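Local coordinates for galectin (Danio rerio, PDB 6E20), which binds beta-galactosides on glycans as a galectin-1-like lectin and probably takes part in innate recognition of a viral envelope glycoprotein, at residues S27-I32 with F49-D54; P23-T28 with I80-F85. All coordinates share one frame; numbering follows the deposited sequence.

Contact 1: S27-I32 with F49-D54; sequences STNFAI and FDAHGD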
ATOM      1  N   SER B  27      18.449   7.145  -9.410  1.00 24.84           N
ATOM      2  CA  SER B  27      18.020   5.749  -9.693  1.00 25.71           C
ATOM      3  C   SER B  27      18.808   5.142 -10.863  1.00 23.52           C
ATOM      4  O   SER B  27      18.942   5.793 -11.910  1.00 25.79           O
ATOM      5  CB  SER B  27      16.532   5.685  -9.920  1.00 27.34           C
ATOM      6  OG  SER B  27      16.102   4.341 -10.091  1.00 26.53           O
ATOM      7  N   THR B  28      19.340   3.926 -10.684  1.00 23.40           N
ATOM      8  CA  THR B  28      19.942   3.118 -11.768  1.00 23.96           C
ATOM      9  C   THR B  28      18.869   2.162 -12.271  1.00 22.66           C
ATOM     10  O   THR B  28      18.924   1.755 -13.426  1.00 24.08           O
ATOM     11  CB  THR B  28      21.204   2.357 -11.318  1.00 23.96           C
ATOM     12  OG1 THR B  28      20.830   1.339 -10.384  1.00 23.73           O
ATOM     13  CG2 THR B  28      22.241   3.271 -10.708  1.00 25.71           C
ATOM     14  N   ASN B  29      17.963   1.777 -11.389  1.00 23.31           N
ATOM     15  CA  ASN B  29      16.915   0.777 -11.679  1.00 22.92           C
ATOM     16  C   ASN B  29      15.996   0.668 -10.462  1.00 23.53           C
ATOM     17  O   ASN B  29      16.385   1.150  -9.342  1.00 22.75           O
ATOM     18  CB  ASN B  29      17.536  -0.575 -12.065  1.00 25.47           C
ATOM     19  CG  ASN B  29      18.028  -1.389 -10.892  1.00 25.99           C
ATOM     20  OD1 ASN B  29      18.949  -0.969 -10.174  1.00 28.00           O
ATOM     21  ND2 ASN B  29      17.380  -2.525 -10.662  1.00 23.85           N
ATOM     22  N   PHE B  30      14.859  -0.005 -10.642  1.00 20.77           N
ATOM     23  CA  PHE B  30      13.925  -0.343  -9.538  1.00 22.88           C
ATOM     24  C   PHE B  30      13.086  -1.519  -9.983  1.00 22.50           C
ATOM     25  O   PHE B  30      13.104  -1.801 -11.182  1.00 25.09           O
ATOM     26  CB  PHE B  30      13.060   0.852  -9.116  1.00 21.49           C
ATOM     27  CG  PHE B  30      12.091   1.372 -10.145  1.00 23.11           C
ATOM     28  CD1 PHE B  30      12.453   2.387 -11.019  1.00 24.59           C
ATOM     29  CD2 PHE B  30      10.789   0.884 -10.212  1.00 25.05           C
ATOM     30  CE1 PHE B  30      11.550   2.882 -11.953  1.00 25.26           C
ATOM     31  CE2 PHE B  30       9.887   1.364 -11.154  1.00 23.12           C
ATOM     32  CZ  PHE B  30      10.262   2.381 -12.007  1.00 25.37           C
ATOM     33  N   ALA B  31      12.415  -2.188  -9.054  1.00 23.18           N
ATOM     34  CA  ALA B  31      11.638  -3.404  -9.378  1.00 23.34           C
ATOM     35  C   ALA B  31      10.374  -3.459  -8.528  1.00 22.52           C
ATOM     36  O   ALA B  31      10.420  -3.099  -7.329  1.00 23.38           O
ATOM     37  CB  ALA B  31      12.477  -4.654  -9.213  1.00 23.90           C
ATOM     38  N   ILE B  32       9.309  -3.904  -9.191  1.00 23.23           N
ATOM     39  CA  ILE B  32       7.996  -4.318  -8.640  1.00 24.50           C
ATOM     40  C   ILE B  32       7.991  -5.836  -8.676  1.00 24.15           C
ATOM     41  O   ILE B  32       8.230  -6.410  -9.757  1.00 25.12           O
ATOM     42  CB  ILE B  32       6.830  -3.744  -9.468  1.00 26.01           C
ATOM     43  CG1 ILE B  32       6.867  -2.210  -9.538  1.00 26.80           C
ATOM     44  CG2 ILE B  32       5.525  -4.256  -8.914  1.00 26.47           C
ATOM     45  CD1 ILE B  32       6.551  -1.652 -10.907  1.00 31.72           C
ATOM     46  N   PHE B  49      17.354   2.150 -15.751  1.00 23.33           N
ATOM     47  CA  PHE B  49      17.974   3.366 -16.327  1.00 24.48           C
ATOM     48  C   PHE B  49      19.334   2.946 -16.877  1.00 25.39           C
ATOM     49  O   PHE B  49      19.637   3.172 -18.080  1.00 25.34           O
ATOM     50  CB  PHE B  49      18.103   4.479 -15.280  1.00 24.72           C
ATOM     51  CG  PHE B  49      16.768   4.991 -14.809  1.00 25.17           C
ATOM     52  CD1 PHE B  49      16.031   5.848 -15.615  1.00 23.72           C
ATOM     53  CD2 PHE B  49      16.206   4.535 -13.622  1.00 22.66           C
ATOM     54  CE1 PHE B  49      14.772   6.275 -15.226  1.00 24.93           C
ATOM     55  CE2 PHE B  49      14.964   4.985 -13.217  1.00 23.20           C
ATOM     56  CZ  PHE B  49      14.234   5.841 -14.033  1.00 25.00           C
ATOM     57  N   ASP B  50      20.101   2.277 -16.019  1.00 25.89           N
ATOM     58  CA  ASP B  50      21.454   1.777 -16.351  1.00 26.81           C
ATOM     59  C   ASP B  50      21.903   0.813 -15.251  1.00 29.15           C
ATOM     60  O   ASP B  50      22.435   1.295 -14.203  1.00 30.05           O
ATOM     61  CB  ASP B  50      22.409   2.957 -16.517  1.00 28.64           C
ATOM     62  CG  ASP B  50      23.652   2.654 -17.333  1.00 26.96           C
ATOM     63  OD1 ASP B  50      23.913   1.484 -17.582  1.00 27.99           O
ATOM     64  OD2 ASP B  50      24.332   3.613 -17.735  1.00 34.26           O
ATOM     65  N   ALA B  51      21.691  -0.492 -15.456  1.00 26.25           N
ATOM     66  CA  ALA B  51      22.023  -1.548 -14.471  1.00 26.42           C
ATOM     67  C   ALA B  51      22.052  -2.909 -15.186  1.00 29.10           C
ATOM     68  O   ALA B  51      21.274  -3.018 -16.198  1.00 25.19           O
ATOM     69  CB  ALA B  51      21.018  -1.485 -13.345  1.00 25.50           C
ATOM     70  N   HIS B  52      22.918  -3.865 -14.770  1.00 30.04           N
ATOM     71  CA  HIS B  52      22.971  -5.276 -15.286  1.00 36.14           C
ATOM     72  C   HIS B  52      23.366  -5.243 -16.775  1.00 37.82           C
ATOM     73  O   HIS B  52      23.069  -6.228 -17.492  1.00 41.23           O
ATOM     74  CB  HIS B  52      21.634  -5.969 -14.938  1.00 40.37           C
ATOM     75  CG  HIS B  52      21.301  -5.771 -13.501  1.00 41.10           C
ATOM     76  ND1 HIS B  52      22.153  -6.138 -12.476  1.00 44.97           N
ATOM     77  CD2 HIS B  52      20.235  -5.170 -12.921  1.00 44.08           C
ATOM     78  CE1 HIS B  52      21.601  -5.804 -11.316  1.00 45.12           C
ATOM     79  NE2 HIS B  52      20.423  -5.210 -11.560  1.00 42.86           N
ATOM     80  N   GLY B  53      24.021  -4.156 -17.209  1.00 36.80           N
ATOM     81  CA  GLY B  53      24.453  -3.933 -18.604  1.00 37.72           C
ATOM     82  C   GLY B  53      23.316  -3.465 -19.515  1.00 34.85           C
ATOM     83  O   GLY B  53      23.548  -3.406 -20.720  1.00 34.03           O
ATOM     84  N   ASP B  54      22.134  -3.147 -18.969  1.00 32.16           N
ATOM     85  CA  ASP B  54      20.987  -2.586 -19.737  1.00 31.67           C
ATOM     86  C   ASP B  54      20.834  -1.090 -19.453  1.00 31.29           C
ATOM     87  O   ASP B  54      20.907  -0.710 -18.265  1.00 30.85           O
ATOM     88  CB  ASP B  54      19.675  -3.283 -19.382  1.00 30.32           C
ATOM     89  CG  ASP B  54      19.619  -4.729 -19.857  1.00 32.77           C
ATOM     90  OD1 ASP B  54      19.694  -4.949 -21.072  1.00 33.95           O
ATOM     91  OD2 ASP B  54      19.485  -5.617 -19.008  1.00 27.28           O
TER
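T28 O meets the backbone of F49 and D50 and takes both amides that cross this contact. The strong bond comes from D50 N at 2.9 Å, nearly straight at 175° and on a lone pair of the carbonyl. F49 N lies 2.8 Å from T28 O, but its N-H is bent to 117°, so that bond is weak. The F49 side chain, with CG anti to its own carbonyl carbon (chi1 -66°), turns back along the other segment, and its ring edge lies against T28 C and N29 N. S27 OG sits 3.4 Å from F49 CE2 and hydrogen-bonds elsewhere, to the backbone O of E125. F49 CE2 also reaches the edge of the F30 ring, 4.2 Å from F30 CE1. Further along, A51 CB packs 3.8 Å from N29 CB. A51 N donates to D54 O and D54 N to A51 O, closing the type I' turn from both sides. D54 OD2 and OD1 make salt bridges to R48 and R73, both residues of the glycan pocket, tying the turn to it, while D50 OD1 accepts from Q55. The turn carries H52, which touches the bound galactose: this is the loop following strand 40-47 that borders the glycan pocket of the galectin beta-sandwich.

Contact 2: P23-T28 with I80-F85; sequences PKPDST and IQDKEF
The first torsion of Q81 stands CG anti to its own carbonyl carbon and beside P25 O, and the bend at chi2 (90°) carries the amide on toward S27 O; in D82, CG is anti to the backbone N (chi1 -156°), which brings the carboxylate beside the P25 ring. Two beta turns meet here at one end of the galectin beta-sandwich: a type I turn from K24 to S27, leaving strand 16-23, and a type II turn from I80 to K83, leading into strand 85-91. Each is closed by its own backbone bond, S27 N to K24 O and K83 N to I80 O.

One hydrogen bond joins the segments, from D82 in the second turn to P23, just ahead of the first. D82 N gives its hydrogen to P23 O at 2.9 Å, bent to 140°, with the donor well above the carbonyl plane. The P23 ring is wedged against the second turn, its CG 3.4 Å from I80 O and its CD 3.0 Å from K83 O, so two carbonyl oxygens rest on ring carbons. Q81 CB lies 3.3 Å from P25 O; its amide NE2 stays 3.7 Å from S27 O, a distant approach. On the solvent side P25 and D82 cross obliquely, P25 CG 4.1 Å from D82 CG. The charge of D82 has its partner elsewhere, since OD1 makes a salt bridge to R127 on strand 126-133.

On the buried side the F85 ring meets F30 with the two planes nearly parallel and F79 edge-to-face, while P23 arrives in the plane of the ring, at its edge, with P23 CD 3.7 Å from F85 CD2.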
ATOM      1  N   PRO B  23      10.975   7.535  -9.415  1.00 22.44           N
ATOM      2  CA  PRO B  23      12.310   6.975  -9.304  1.00 24.16           C
ATOM      3  C   PRO B  23      13.136   8.013  -8.531  1.00 24.86           C
ATOM      4  O   PRO B  23      12.922   9.179  -8.747  1.00 22.46           O
ATOM      5  CB  PRO B  23      12.783   6.765 -10.748  1.00 24.88           C
ATOM      6  CG  PRO B  23      11.539   6.920 -11.600  1.00 23.34           C
ATOM      7  CD  PRO B  23      10.589   7.791 -10.810  1.00 24.17           C
ATOM      8  N   LYS B  24      14.011   7.560  -7.641  1.00 24.37           N
ATOM      9  CA  LYS B  24      14.967   8.452  -6.934  1.00 28.59           C
ATOM     10  C   LYS B  24      15.760   9.239  -7.971  1.00 27.24           C
ATOM     11  O   LYS B  24      15.989   8.761  -9.082  1.00 26.96           O
ATOM     12  CB  LYS B  24      15.937   7.683  -6.038  1.00 28.61           C
ATOM     13  CG  LYS B  24      15.308   6.767  -5.008  1.00 33.84           C
ATOM     14  CD  LYS B  24      14.658   7.469  -3.868  1.00 40.34           C
ATOM     15  CE  LYS B  24      14.096   6.524  -2.823  1.00 43.39           C
ATOM     16  NZ  LYS B  24      15.158   5.910  -1.993  1.00 48.59           N
ATOM     17  N   PRO B  25      16.217  10.466  -7.643  1.00 26.26           N
ATOM     18  CA  PRO B  25      16.975  11.271  -8.603  1.00 26.02           C
ATOM     19  C   PRO B  25      18.198  10.550  -9.187  1.00 23.49           C
ATOM     20  O   PRO B  25      18.561  10.836 -10.288  1.00 21.30           O
ATOM     21  CB  PRO B  25      17.403  12.517  -7.801  1.00 26.03           C
ATOM     22  CG  PRO B  25      16.398  12.601  -6.668  1.00 27.07           C
ATOM     23  CD  PRO B  25      15.981  11.169  -6.373  1.00 25.85           C
ATOM     24  N   ASP B  26      18.806   9.642  -8.419  1.00 23.19           N
ATOM     25  CA  ASP B  26      20.040   8.917  -8.804  1.00 23.88           C
ATOM     26  C   ASP B  26      19.707   7.459  -9.112  1.00 25.02           C
ATOM     27  O   ASP B  26      20.638   6.638  -9.143  1.00 25.50           O
ATOM     28  CB  ASP B  26      21.100   9.014  -7.693  1.00 24.43           C
ATOM     29  CG  ASP B  26      20.763   8.255  -6.414  1.00 23.74           C
ATOM     30  OD1 ASP B  26      19.568   7.931  -6.181  1.00 24.20           O
ATOM     31  OD2 ASP B  26      21.701   8.003  -5.664  1.00 27.21           O
ATOM     32  N   SER B  27      18.449   7.145  -9.410  1.00 24.84           N
ATOM     33  CA  SER B  27      18.020   5.749  -9.693  1.00 25.71           C
ATOM     34  C   SER B  27      18.808   5.142 -10.863  1.00 23.52           C
ATOM     35  O   SER B  27      18.942   5.793 -11.910  1.00 25.79           O
ATOM     36  CB  SER B  27      16.532   5.685  -9.920  1.00 27.34           C
ATOM     37  OG  SER B  27      16.102   4.341 -10.091  1.00 26.53           O
ATOM     38  N   THR B  28      19.340   3.926 -10.684  1.00 23.40           N
ATOM     39  CA  THR B  28      19.942   3.118 -11.768  1.00 23.96           C
ATOM     40  C   THR B  28      18.869   2.162 -12.271  1.00 22.66           C
ATOM     41  O   THR B  28      18.924   1.755 -13.426  1.00 24.08           O
ATOM     42  CB  THR B  28      21.204   2.357 -11.318  1.00 23.96           C
ATOM     43  OG1 THR B  28      20.830   1.339 -10.384  1.00 23.73           O
ATOM     44  CG2 THR B  28      22.241   3.271 -10.708  1.00 25.71           C
ATOM     45  N   ILE B  80      11.590   8.500 -15.882  1.00 26.94           N
ATOM     46  CA  ILE B  80      12.669   9.504 -15.721  1.00 26.78           C
ATOM     47  C   ILE B  80      12.982   9.632 -14.249  1.00 23.93           C
ATOM     48  O   ILE B  80      12.021   9.719 -13.442  1.00 23.42           O
ATOM     49  CB  ILE B  80      12.273  10.874 -16.299  1.00 27.68           C
ATOM     50  CG1 ILE B  80      11.900  10.802 -17.783  1.00 32.38           C
ATOM     51  CG2 ILE B  80      13.384  11.873 -16.055  1.00 28.54           C
ATOM     52  CD1 ILE B  80      10.968  11.904 -18.221  1.00 33.49           C
ATOM     53  N   GLN B  81      14.281   9.738 -13.947  1.00 24.10           N
ATOM     54  CA  GLN B  81      14.791  10.034 -12.583  1.00 23.85           C
ATOM     55  C   GLN B  81      14.008  11.247 -12.055  1.00 24.64           C
ATOM     56  O   GLN B  81      13.860  12.265 -12.803  1.00 23.38           O
ATOM     57  CB  GLN B  81      16.312  10.250 -12.578  1.00 22.47           C
ATOM     58  CG  GLN B  81      17.153   9.017 -12.926  1.00 23.77           C
ATOM     59  CD  GLN B  81      17.478   8.829 -14.397  1.00 26.01           C
ATOM     60  OE1 GLN B  81      16.697   9.175 -15.293  1.00 25.89           O
ATOM     61  NE2 GLN B  81      18.645   8.259 -14.672  1.00 27.72           N
ATOM     62  N   ASP B  82      13.477  11.110 -10.841  1.00 23.28           N
ATOM     63  CA  ASP B  82      12.758  12.150 -10.056  1.00 27.21           C
ATOM     64  C   ASP B  82      11.437  12.579 -10.719  1.00 28.49           C
ATOM     65  O   ASP B  82      10.937  13.642 -10.346  1.00 29.33           O
ATOM     66  CB  ASP B  82      13.611  13.405  -9.846  1.00 27.32           C
ATOM     67  CG  ASP B  82      13.181  14.212  -8.627  1.00 29.77           C
ATOM     68  OD1 ASP B  82      12.563  13.644  -7.730  1.00 30.18           O
ATOM     69  OD2 ASP B  82      13.472  15.400  -8.580  1.00 36.59           O
ATOM     70  N   LYS B  83      10.867  11.808 -11.647  1.00 29.12           N
ATOM     71  CA  LYS B  83       9.561  12.174 -12.261  1.00 28.05           C
ATOM     72  C   LYS B  83       8.520  11.149 -11.855  1.00 26.77           C
ATOM     73  O   LYS B  83       8.813   9.947 -11.999  1.00 27.39           O
ATOM     74  CB  LYS B  83       9.693  12.287 -13.777  1.00 32.50           C
ATOM     75  CG  LYS B  83      10.367  13.583 -14.192  1.00 35.35           C
ATOM     76  CD  LYS B  83       9.594  14.789 -13.642  1.00 37.82           C
ATOM     77  CE  LYS B  83      10.508  15.729 -12.909  1.00 39.32           C
ATOM     78  NZ  LYS B  83      11.685  16.048 -13.747  1.00 40.23           N
ATOM     79  N   GLU B  84       7.376  11.617 -11.360  1.00 25.66           N
ATOM     80  CA  GLU B  84       6.253  10.740 -10.943  1.00 29.18           C
ATOM     81  C   GLU B  84       5.796   9.913 -12.141  1.00 28.07           C
ATOM     82  O   GLU B  84       5.761  10.450 -13.250  1.00 29.81           O
ATOM     83  CB  GLU B  84       5.045  11.500 -10.399  1.00 32.63           C
ATOM     84  CG  GLU B  84       3.910  10.546 -10.022  1.00 36.40           C
ATOM     85  CD  GLU B  84       2.709  11.169  -9.331  1.00 39.82           C
ATOM     86  OE1 GLU B  84       1.625  11.136  -9.921  1.00 47.92           O
ATOM     87  OE2 GLU B  84       2.864  11.672  -8.218  1.00 38.19           O
ATOM     88  N   PHE B  85       5.478   8.646 -11.901  1.00 27.20           N
ATOM     89  CA  PHE B  85       4.831   7.742 -12.875  1.00 27.41           C
ATOM     90  C   PHE B  85       3.634   7.071 -12.200  1.00 28.91           C
ATOM     91  O   PHE B  85       3.567   6.980 -10.937  1.00 27.91           O
ATOM     92  CB  PHE B  85       5.798   6.674 -13.382  1.00 25.58           C
ATOM     93  CG  PHE B  85       6.262   5.743 -12.296  1.00 26.74           C
ATOM     94  CD1 PHE B  85       5.448   4.720 -11.827  1.00 28.71           C
ATOM     95  CD2 PHE B  85       7.490   5.933 -11.687  1.00 26.10           C
ATOM     96  CE1 PHE B  85       5.866   3.890 -10.796  1.00 26.12           C
ATOM     97  CE2 PHE B  85       7.907   5.096 -10.660  1.00 25.89           C
ATOM     98  CZ  PHE B  85       7.095   4.083 -10.212  1.00 25.75           C
TER

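Contacts 1 and 2 both start from the loop between strands 16-23 and 30-34, and share S27 and T28. Neither is wholly core or wholly surface: each has three buried residues and an exposed outer part. Their inner ends merge where the F49 ring of contact 1 packs against P23, I80 and Q81 of contact 2, so one aromatic side chain serves both. The difference lies outward. Contact 1 extends to the sugar site through H52, and its outer part is a tight turn tied to charged pocket residues. Contact 2 lies away from that site and sets turn against turn, with proline rings against backbone carbonyls and D82 anchored to a neighbouring strand.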